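Local structure of eEF1A lysine and N-terminal methyltransferase (Homo sapiens, 5WCJ) at residues Ala114-Asp119 against Lys151-Pro156; Ile121-Asp126 against Phe160-Val165. The protein methylates elongation factor 1-alpha at two sites with S-adenosyl-L-methionine as donor, and the C-terminal domain described here modifies its N terminus. One frame throughout, in Å; residues are numbered along the deposited sequence. Where two conformers were deposited one is given.

Both interactions lie in the Rossmann-fold C-terminal methyltransferase domain, and both use strand 118-123. Interaction 1 is at the start of this strand, where it meets the chain leaving helix 144-152. Interaction 2 is at its other end, where it runs beside strand 158-164 and leads into the S-adenosyl-L-homocysteine pocket. Their centres are about 17 Å apart. They meet through packed side chains: CG1 of Ile153 is 3.9 Å from CD1 of Ile121. The side chain of Ile153 is about 13 Å from the ligand. Interaction 2 reaches the ligand directly, with Val125 CG2 3.3 Å from C5 of its adenine.

Interaction 1. Residues Ala114-Asp119 against Lys151-Pro156; sequences ARPCYD and KSILTP
Tyr118 and Leu154 form a short parallel beta bridge. Tyr118 N donates to Ile153 O at 2.9 Å with an almost straight N-H...O angle of 176°. Thr155 N returns a bond of the same length to Tyr118 O.

Arg115 makes the other direct polar link. Its chain is extended from CG to NE, and the guanidinium grips Ser152 O side-on. NE is 3.0 Å from that oxygen and NH2 is 3.2 Å from it. The NH2 bond lies in the carbonyl plane on a lone pair, whereas NE approaches from above that plane.

One water joins the far end of the contact. It donates to Asp119 OD1 at 2.8 Å and also hydrogen-bonds Thr155 OG1. The other carboxylate oxygen, OD2, accepts from Ala45 N.

The remaining contacts are packing. Thr155 CG2 sits anti to its carbonyl carbon, with OG1 at chi1 62°, and touches Cys117 SG at 3.4 Å. With an alanine here both CG2 and OG1 are gone, which would probably leave a gap beside the Cys117 sulfur and the water without its hydroxyl partner. Tyr118 and Ile153 run side by side, with ring atom CD2 4.2 Å from CD1 of Ile153. Leu154 CD1 lies against Tyr118 O.

The contact lies where the chain leaves helix 144-152, within the connection between parallel neighbours 118-123 and 158-164. This is a beta-alpha-beta crossover of the Rossmann-like methyltransferase fold. Leu108 of helix 101-109 packs on Pro116, Tyr118 and Ile153. On strand 44-49, Leu47 touches Tyr118 and Ile153, and the Tyr118 hydroxyl hydrogen-bonds Asp70 OD2 on strand 67-73, beyond strand 44-49.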
ATOM      1  N   ALA A 114      -2.972  13.400  17.677  1.00 78.16           N
ATOM      2  CA  ALA A 114      -1.987  13.800  16.666  1.00 77.85           C
ATOM      3  C   ALA A 114      -1.678  12.715  15.618  1.00 74.65           C
ATOM      4  O   ALA A 114      -1.156  13.046  14.554  1.00 80.28           O
ATOM      5  CB  ALA A 114      -0.689  14.247  17.336  1.00 77.63           C
ATOM      6  N   ARG A 115      -1.989  11.444  15.908  1.00 67.47           N
ATOM      7  CA  ARG A 115      -1.590  10.314  15.049  1.00 62.24           C
ATOM      8  C   ARG A 115      -2.044  10.424  13.584  1.00 57.31           C
ATOM      9  O   ARG A 115      -3.055  11.058  13.293  1.00 52.28           O
ATOM     10  CB  ARG A 115      -2.042   8.967  15.637  1.00 61.92           C
ATOM     11  CG  ARG A 115      -3.503   8.591  15.455  1.00 61.33           C
ATOM     12  CD  ARG A 115      -3.827   7.383  16.310  1.00 63.77           C
ATOM     13  NE  ARG A 115      -5.137   6.811  16.002  1.00 67.72           N
ATOM     14  CZ  ARG A 115      -6.315   7.229  16.474  1.00 67.79           C
ATOM     15  NH1 ARG A 115      -6.414   8.263  17.308  1.00 70.51           N
ATOM     16  NH2 ARG A 115      -7.427   6.596  16.094  1.00 67.79           N
ATOM     17  N   PRO A 116      -1.296   9.791  12.657  1.00 56.28           N
ATOM     18  CA  PRO A 116      -1.656   9.960  11.250  1.00 54.45           C
ATOM     19  C   PRO A 116      -2.895   9.186  10.859  1.00 48.85           C
ATOM     20  O   PRO A 116      -3.373   8.322  11.605  1.00 49.76           O
ATOM     21  CB  PRO A 116      -0.421   9.451  10.490  1.00 57.80           C
ATOM     22  CG  PRO A 116       0.589   9.081  11.530  1.00 59.32           C
ATOM     23  CD  PRO A 116      -0.156   8.875  12.807  1.00 56.82           C
ATOM     24  N   CYS A 117      -3.422   9.534   9.695  1.00 44.24           N
ATOM     25  CA  CYS A 117      -4.626   8.944   9.172  1.00 44.79           C
ATOM     26  C   CYS A 117      -4.428   8.750   7.668  1.00 42.28           C
ATOM     27  O   CYS A 117      -4.520   9.702   6.886  1.00 41.29           O
ATOM     28  CB  CYS A 117      -5.809   9.865   9.466  1.00 53.72           C
ATOM     29  SG  CYS A 117      -7.369   8.984   9.479  1.00 66.74           S
ATOM     30  N   TYR A 118      -4.109   7.520   7.273  1.00 31.90           N
ATOM     31  CA  TYR A 118      -3.815   7.219   5.880  1.00 28.54           C
ATOM     32  C   TYR A 118      -5.057   6.774   5.139  1.00 26.76           C
ATOM     33  O   TYR A 118      -5.870   5.996   5.664  1.00 28.32           O
ATOM     34  CB  TYR A 118      -2.730   6.142   5.779  1.00 26.72           C
ATOM     35  CG  TYR A 118      -1.394   6.587   6.313  1.00 27.42           C
ATOM     36  CD1 TYR A 118      -0.528   7.358   5.532  1.00 27.81           C
ATOM     37  CD2 TYR A 118      -0.987   6.242   7.589  1.00 28.74           C
ATOM     38  CE1 TYR A 118       0.694   7.780   6.012  1.00 30.57           C
ATOM     39  CE2 TYR A 118       0.239   6.669   8.081  1.00 31.19           C
ATOM     40  CZ  TYR A 118       1.073   7.438   7.279  1.00 32.78           C
ATOM     41  OH  TYR A 118       2.309   7.851   7.725  1.00 36.68           O
ATOM     42  N   ASP A 119      -5.158   7.192   3.879  1.00 25.34           N
ATOM     43  CA  ASP A 119      -6.198   6.688   2.991  1.00 25.58           C
ATOM     44  C   ASP A 119      -5.914   5.222   2.560  1.00 23.87           C
ATOM     45  O   ASP A 119      -6.833   4.435   2.357  1.00 24.28           O
ATOM     46  CB  ASP A 119      -6.317   7.573   1.756  1.00 27.95           C
ATOM     47  CG  ASP A 119      -6.659   9.023   2.108  1.00 31.73           C
ATOM     48  OD1 ASP A 119      -7.748   9.246   2.649  1.00 32.90           O
ATOM     49  OD2 ASP A 119      -5.816   9.910   1.872  1.00 30.73           O
ATOM     50  N   LYS A 151      -5.603  -0.597  11.882  1.00 25.73           N
ATOM     51  CA  LYS A 151      -6.930  -0.012  11.785  1.00 29.33           C
ATOM     52  C   LYS A 151      -6.969   1.392  12.367  1.00 30.13           C
ATOM     53  O   LYS A 151      -7.639   2.269  11.821  1.00 29.60           O
ATOM     54  CB  LYS A 151      -7.949  -0.920  12.491  1.00 30.26           C
ATOM     55  CG  LYS A 151      -9.360  -0.334  12.604  1.00 33.77           C
ATOM     56  CD  LYS A 151     -10.269  -1.242  13.422  1.00 34.69           C
ATOM     57  CE  LYS A 151     -11.473  -0.466  13.945  1.00 38.32           C
ATOM     58  NZ  LYS A 151     -12.523  -1.390  14.468  1.00 40.04           N
ATOM     59  N   SER A 152      -6.252   1.611  13.468  1.00 31.21           N
ATOM     60  CA  SER A 152      -6.285   2.902  14.158  1.00 31.73           C
ATOM     61  C   SER A 152      -5.650   4.048  13.341  1.00 31.30           C
ATOM     62  O   SER A 152      -5.954   5.207  13.607  1.00 31.82           O
ATOM     63  CB  SER A 152      -5.680   2.805  15.581  1.00 29.58           C
ATOM     64  OG  SER A 152      -4.264   2.866  15.567  1.00 31.67           O
ATOM     65  N   ILE A 153      -4.800   3.735  12.345  1.00 29.59           N
ATOM     66  CA  ILE A 153      -4.203   4.750  11.496  1.00 29.44           C
ATOM     67  C   ILE A 153      -4.739   4.786  10.083  1.00 27.85           C
ATOM     68  O   ILE A 153      -4.138   5.428   9.221  1.00 30.81           O
ATOM     69  CB  ILE A 153      -2.655   4.700  11.491  1.00 29.51           C
ATOM     70  CG1 ILE A 153      -2.093   3.336  11.042  1.00 28.52           C
ATOM     71  CG2 ILE A 153      -2.137   5.092  12.878  1.00 30.92           C
ATOM     72  CD1 ILE A 153      -0.633   3.408  10.627  1.00 29.05           C
ATOM     73  N   LEU A 154      -5.862   4.123   9.848  1.00 28.20           N
ATOM     74  CA  LEU A 154      -6.483   4.106   8.536  1.00 29.38           C
ATOM     75  C   LEU A 154      -7.722   4.998   8.612  1.00 29.15           C
ATOM     76  O   LEU A 154      -8.447   4.973   9.590  1.00 30.04           O
ATOM     77  CB  LEU A 154      -6.862   2.672   8.140  1.00 28.67           C
ATOM     78  CG  LEU A 154      -7.365   2.424   6.714  1.00 30.53           C
ATOM     79  CD1 LEU A 154      -6.264   2.527   5.668  1.00 30.62           C
ATOM     80  CD2 LEU A 154      -8.039   1.068   6.604  1.00 31.95           C
ATOM     81  N   THR A 155      -7.993   5.729   7.552  1.00 29.52           N
ATOM     82  CA  THR A 155      -9.272   6.462   7.467  1.00 33.62           C
ATOM     83  C   THR A 155     -10.448   5.460   7.433  1.00 34.05           C
ATOM     84  O   THR A 155     -10.287   4.310   6.992  1.00 30.46           O
ATOM     85  CB  THR A 155      -9.350   7.361   6.232  1.00 33.69           C
ATOM     86  OG1 THR A 155      -9.267   6.551   5.059  1.00 35.97           O
ATOM     87  CG2 THR A 155      -8.243   8.401   6.243  1.00 34.73           C
ATOM     88  N   PRO A 156     -11.629   5.868   7.932  1.00 34.61           N
ATOM     89  CA  PRO A 156     -12.751   4.935   7.974  1.00 34.51           C
ATOM     90  C   PRO A 156     -13.107   4.306   6.613  1.00 30.65           C
ATOM     91  O   PRO A 156     -13.482   3.151   6.574  1.00 33.51           O
ATOM     92  CB  PRO A 156     -13.920   5.816   8.487  1.00 36.53           C
ATOM     93  CG  PRO A 156     -13.264   6.877   9.294  1.00 38.29           C
ATOM     94  CD  PRO A 156     -11.899   7.106   8.701  1.00 37.92           C
TER
HETATM   95  O   HOH W   1     -10.039   7.675   2.738  1.00 38.85           O

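Interaction 2. Residues Ile121-Asp126 against Phe160-Val165; sequences IMFDVD and FILNLV. With SAH (S-adenosyl-L-homocysteine), chain F.
Phe160 turns its ring edge onto one face of Phe123, in a T-shaped stack with planes at 83°. Phe160 CE1 stands over the centre of the Phe123 ring, 3.5 Å above its plane. The Phe160 ring is carried there with CG anti to the backbone N (chi1 170°), and its own edge also meets Ile121 O. Phe146 and Val150 of helix 144-152 pack on Phe123, Phe141 meets that ring edge-to-face, and the Phe183 ring meets Phe160.

These residues lie on neighbouring parallel strands of the Rossmann-fold methyltransferase sheet. Three backbone bonds join the strands: Ile161 N to Ile121 O, Phe123 N to Ile161 O, and Asn163 N to Phe123 O. Met122 and Ile161 run side by side on the face opposite the rings, next to Met26.

Beyond the strand, Asp124, Val125 and Asp126 line the ligand pocket. Asp124 O is 3.5 Å from CG of the ligand, and Asp126 N is 3.5 Å from its C5' atom. Asp124 OD2 is hydrogen-bonded to His23 NE2, OD1 to His22 NE2, and Asn163 OD1 to Asn196 ND2. Asn163 ND2 donates to Asp124 OD1 at 3.2 Å, with the carboxylate and amide planes 50° apart.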
ATOM      1  N   ILE A 121      -3.042   1.900   3.121  1.00 20.67           N
ATOM      2  CA  ILE A 121      -1.876   1.284   3.715  1.00 21.25           C
ATOM      3  C   ILE A 121      -1.566   0.022   2.916  1.00 21.44           C
ATOM      4  O   ILE A 121      -2.423  -0.850   2.777  1.00 20.90           O
ATOM      5  CB  ILE A 121      -2.085   0.962   5.215  1.00 22.96           C
ATOM      6  CG1 ILE A 121      -2.344   2.244   6.026  1.00 23.36           C
ATOM      7  CG2 ILE A 121      -0.904   0.198   5.773  1.00 22.67           C
ATOM      8  CD1 ILE A 121      -2.745   1.963   7.464  1.00 24.31           C
ATOM      9  N   MET A 122      -0.342  -0.068   2.405  1.00 21.34           N
ATOM     10  CA  MET A 122       0.099  -1.217   1.615  1.00 21.43           C
ATOM     11  C   MET A 122       1.192  -1.959   2.344  1.00 21.45           C
ATOM     12  O   MET A 122       2.199  -1.342   2.745  1.00 20.93           O
ATOM     13  CB  MET A 122       0.602  -0.772   0.236  1.00 23.54           C
ATOM     14  CG  MET A 122      -0.469  -0.247  -0.689  1.00 27.24           C
ATOM     15  SD  MET A 122       0.257   0.170  -2.307  1.00 31.79           S
ATOM     16  CE  MET A 122      -1.215   0.619  -3.211  1.00 31.25           C
ATOM     17  N   PHE A 123       1.030  -3.284   2.465  1.00 21.38           N
ATOM     18  CA  PHE A 123       2.106  -4.162   2.951  1.00 21.57           C
ATOM     19  C   PHE A 123       2.649  -4.952   1.789  1.00 21.66           C
ATOM     20  O   PHE A 123       1.933  -5.791   1.221  1.00 22.03           O
ATOM     21  CB  PHE A 123       1.589  -5.134   4.015  1.00 21.02           C
ATOM     22  CG  PHE A 123       1.334  -4.529   5.381  1.00 22.37           C
ATOM     23  CD1 PHE A 123       1.486  -3.171   5.647  1.00 22.94           C
ATOM     24  CD2 PHE A 123       0.904  -5.358   6.423  1.00 22.49           C
ATOM     25  CE1 PHE A 123       1.242  -2.657   6.894  1.00 22.56           C
ATOM     26  CE2 PHE A 123       0.667  -4.829   7.678  1.00 21.88           C
ATOM     27  CZ  PHE A 123       0.803  -3.486   7.898  1.00 22.73           C
ATOM     28  N   ASP A 124       3.914  -4.681   1.448  1.00 22.79           N
ATOM     29  CA  ASP A 124       4.663  -5.393   0.419  1.00 25.51           C
ATOM     30  C   ASP A 124       5.938  -5.873   1.076  1.00 25.54           C
ATOM     31  O   ASP A 124       7.048  -5.566   0.633  1.00 26.23           O
ATOM     32  CB  ASP A 124       4.952  -4.426  -0.751  1.00 28.85           C
ATOM     33  CG  ASP A 124       5.427  -5.107  -2.020  1.00 33.66           C
ATOM     34  OD1 ASP A 124       5.179  -6.312  -2.194  1.00 35.41           O
ATOM     35  OD2 ASP A 124       6.062  -4.391  -2.870  1.00 38.07           O
ATOM     36  N   VAL A 125       5.773  -6.573   2.189  1.00 25.72           N
ATOM     37  CA  VAL A 125       6.896  -6.912   3.054  1.00 28.98           C
ATOM     38  C   VAL A 125       7.212  -8.401   2.939  1.00 30.46           C
ATOM     39  O   VAL A 125       6.308  -9.233   2.966  1.00 29.27           O
ATOM     40  CB  VAL A 125       6.689  -6.393   4.488  1.00 33.98           C
ATOM     41  CG1 VAL A 125       5.321  -6.708   5.029  1.00 37.29           C
ATOM     42  CG2 VAL A 125       7.770  -6.899   5.427  1.00 35.30           C
ATOM     43  N   ASP A 126       8.488  -8.717   2.746  1.00 30.62           N
ATOM     44  CA  ASP A 126       8.931 -10.105   2.601  1.00 36.34           C
ATOM     45  C   ASP A 126      10.307 -10.221   3.235  1.00 39.48           C
ATOM     46  O   ASP A 126      11.227  -9.543   2.795  1.00 36.33           O
ATOM     47  CB  ASP A 126       8.970 -10.498   1.126  1.00 41.43           C
ATOM     48  CG  ASP A 126       9.218 -11.997   0.906  1.00 46.00           C
ATOM     49  OD1 ASP A 126       9.418 -12.760   1.880  1.00 50.35           O
ATOM     50  OD2 ASP A 126       9.220 -12.407  -0.270  1.00 51.73           O
ATOM     51  N   PHE A 160      -6.749  -1.172   3.183  1.00 21.08           N
ATOM     52  CA  PHE A 160      -5.520  -1.831   3.631  1.00 23.50           C
ATOM     53  C   PHE A 160      -5.253  -2.958   2.625  1.00 21.80           C
ATOM     54  O   PHE A 160      -6.121  -3.801   2.422  1.00 22.64           O
ATOM     55  CB  PHE A 160      -5.768  -2.360   5.051  1.00 23.39           C
ATOM     56  CG  PHE A 160      -4.709  -3.257   5.591  1.00 24.22           C
ATOM     57  CD1 PHE A 160      -3.364  -2.960   5.470  1.00 25.00           C
ATOM     58  CD2 PHE A 160      -5.081  -4.374   6.327  1.00 26.10           C
ATOM     59  CE1 PHE A 160      -2.386  -3.811   5.994  1.00 26.14           C
ATOM     60  CE2 PHE A 160      -4.127  -5.225   6.864  1.00 27.41           C
ATOM     61  CZ  PHE A 160      -2.769  -4.938   6.711  1.00 27.69           C
ATOM     62  N   ILE A 161      -4.097  -2.920   1.963  1.00 21.29           N
ATOM     63  CA  ILE A 161      -3.787  -3.792   0.840  1.00 21.56           C
ATOM     64  C   ILE A 161      -2.570  -4.593   1.223  1.00 21.69           C
ATOM     65  O   ILE A 161      -1.530  -4.000   1.567  1.00 21.24           O
ATOM     66  CB  ILE A 161      -3.529  -2.990  -0.442  1.00 22.39           C
ATOM     67  CG1 ILE A 161      -4.716  -2.044  -0.731  1.00 23.34           C
ATOM     68  CG2 ILE A 161      -3.174  -3.919  -1.591  1.00 22.96           C
ATOM     69  CD1 ILE A 161      -4.503  -1.086  -1.891  1.00 23.44           C
ATOM     70  N   LEU A 162      -2.677  -5.918   1.130  1.00 22.16           N
ATOM     71  CA  LEU A 162      -1.643  -6.827   1.596  0.64 23.85           C
ATOM     72  C   LEU A 162      -1.224  -7.794   0.482  1.00 22.92           C
ATOM     73  O   LEU A 162      -2.091  -8.416  -0.116  1.00 24.10           O
ATOM     74  CB  LEU A 162      -2.248  -7.645   2.745  0.64 25.83           C
ATOM     75  CG  LEU A 162      -1.454  -8.776   3.369  0.64 27.29           C
ATOM     76  CD1 LEU A 162      -0.276  -8.185   4.128  0.64 28.28           C
ATOM     77  CD2 LEU A 162      -2.338  -9.598   4.278  0.64 28.19           C
ATOM     78  N   ASN A 163       0.077  -7.932   0.264  1.00 22.08           N
ATOM     79  CA  ASN A 163       0.645  -8.951  -0.602  1.00 22.70           C
ATOM     80  C   ASN A 163       0.886 -10.152   0.308  1.00 24.20           C
ATOM     81  O   ASN A 163       1.688 -10.052   1.238  1.00 24.68           O
ATOM     82  CB  ASN A 163       1.941  -8.448  -1.213  1.00 23.09           C
ATOM     83  CG  ASN A 163       2.669  -9.496  -2.048  1.00 27.33           C
ATOM     84  OD1 ASN A 163       2.069 -10.432  -2.544  1.00 28.65           O
ATOM     85  ND2 ASN A 163       3.992  -9.315  -2.216  1.00 31.50           N
ATOM     86  N   LEU A 164       0.206 -11.278   0.039  1.00 24.16           N
ATOM     87  CA  LEU A 164       0.289 -12.509   0.875  1.00 25.52           C
ATOM     88  C   LEU A 164       0.816 -13.708   0.085  1.00 25.77           C
ATOM     89  O   LEU A 164       0.309 -14.021  -1.000  1.00 25.63           O
ATOM     90  CB  LEU A 164      -1.084 -12.851   1.419  1.00 27.33           C
ATOM     91  CG  LEU A 164      -1.285 -14.119   2.277  1.00 28.62           C
ATOM     92  CD1 LEU A 164      -0.639 -13.899   3.634  1.00 28.77           C
ATOM     93  CD2 LEU A 164      -2.764 -14.387   2.445  1.00 30.57           C
ATOM     94  N   VAL A 165       1.842 -14.352   0.624  1.00 25.13           N
ATOM     95  CA  VAL A 165       2.276 -15.673   0.149  1.00 27.52           C
ATOM     96  C   VAL A 165       2.185 -16.588   1.349  1.00 28.87           C
ATOM     97  O   VAL A 165       2.917 -16.400   2.310  1.00 27.47           O
ATOM     98  CB  VAL A 165       3.696 -15.673  -0.382  1.00 28.94           C
ATOM     99  CG1 VAL A 165       4.131 -17.113  -0.719  1.00 33.08           C
ATOM    100  CG2 VAL A 165       3.814 -14.763  -1.615  1.00 30.39           C
TER
HETATM  101  CG  SAH F 705       9.133  -6.159  -2.110  1.00 44.64           C
HETATM  102  SD  SAH F 705      10.696  -6.705  -1.367  1.00 41.53           S
HETATM  103  C5' SAH F 705      10.296  -6.856   0.394  1.00 33.07           C
HETATM  104  C4' SAH F 705      10.807  -5.623   1.112  1.00 29.35           C
HETATM  105  O4' SAH F 705      10.372  -5.680   2.492  1.00 26.67           O
HETATM  106  C3' SAH F 705      12.344  -5.527   1.143  1.00 28.11           C
HETATM  107  O3' SAH F 705      12.754  -4.212   0.784  1.00 28.92           O
HETATM  108  C2' SAH F 705      12.675  -5.831   2.609  1.00 26.55           C
HETATM  109  O2' SAH F 705      13.845  -5.209   3.129  1.00 25.49           O
HETATM  110  C1' SAH F 705      11.450  -5.222   3.276  1.00 24.63           C
HETATM  111  N9  SAH F 705      11.208  -5.652   4.650  1.00 23.47           N
HETATM  112  C8  SAH F 705      11.373  -6.911   5.169  1.00 26.13           C
HETATM  113  N7  SAH F 705      11.002  -7.025   6.422  1.00 24.69           N
HETATM  114  C5  SAH F 705      10.563  -5.754   6.750  1.00 22.16           C
HETATM  115  C6  SAH F 705      10.022  -5.213   7.927  1.00 24.43           C
HETATM  116  N6  SAH F 705       9.811  -5.934   9.059  1.00 24.83           N
HETATM  117  N1  SAH F 705       9.699  -3.904   7.924  1.00 23.11           N
HETATM  118  C2  SAH F 705       9.911  -3.182   6.812  1.00 24.58           C
HETATM  119  N3  SAH F 705      10.396  -3.587   5.634  1.00 22.08           N
HETATM  120  C4  SAH F 705      10.698  -4.894   5.667  1.00 23.61           C
HETATM  121  O   HOH W   2       3.616  -8.406   2.462  1.00 24.96           O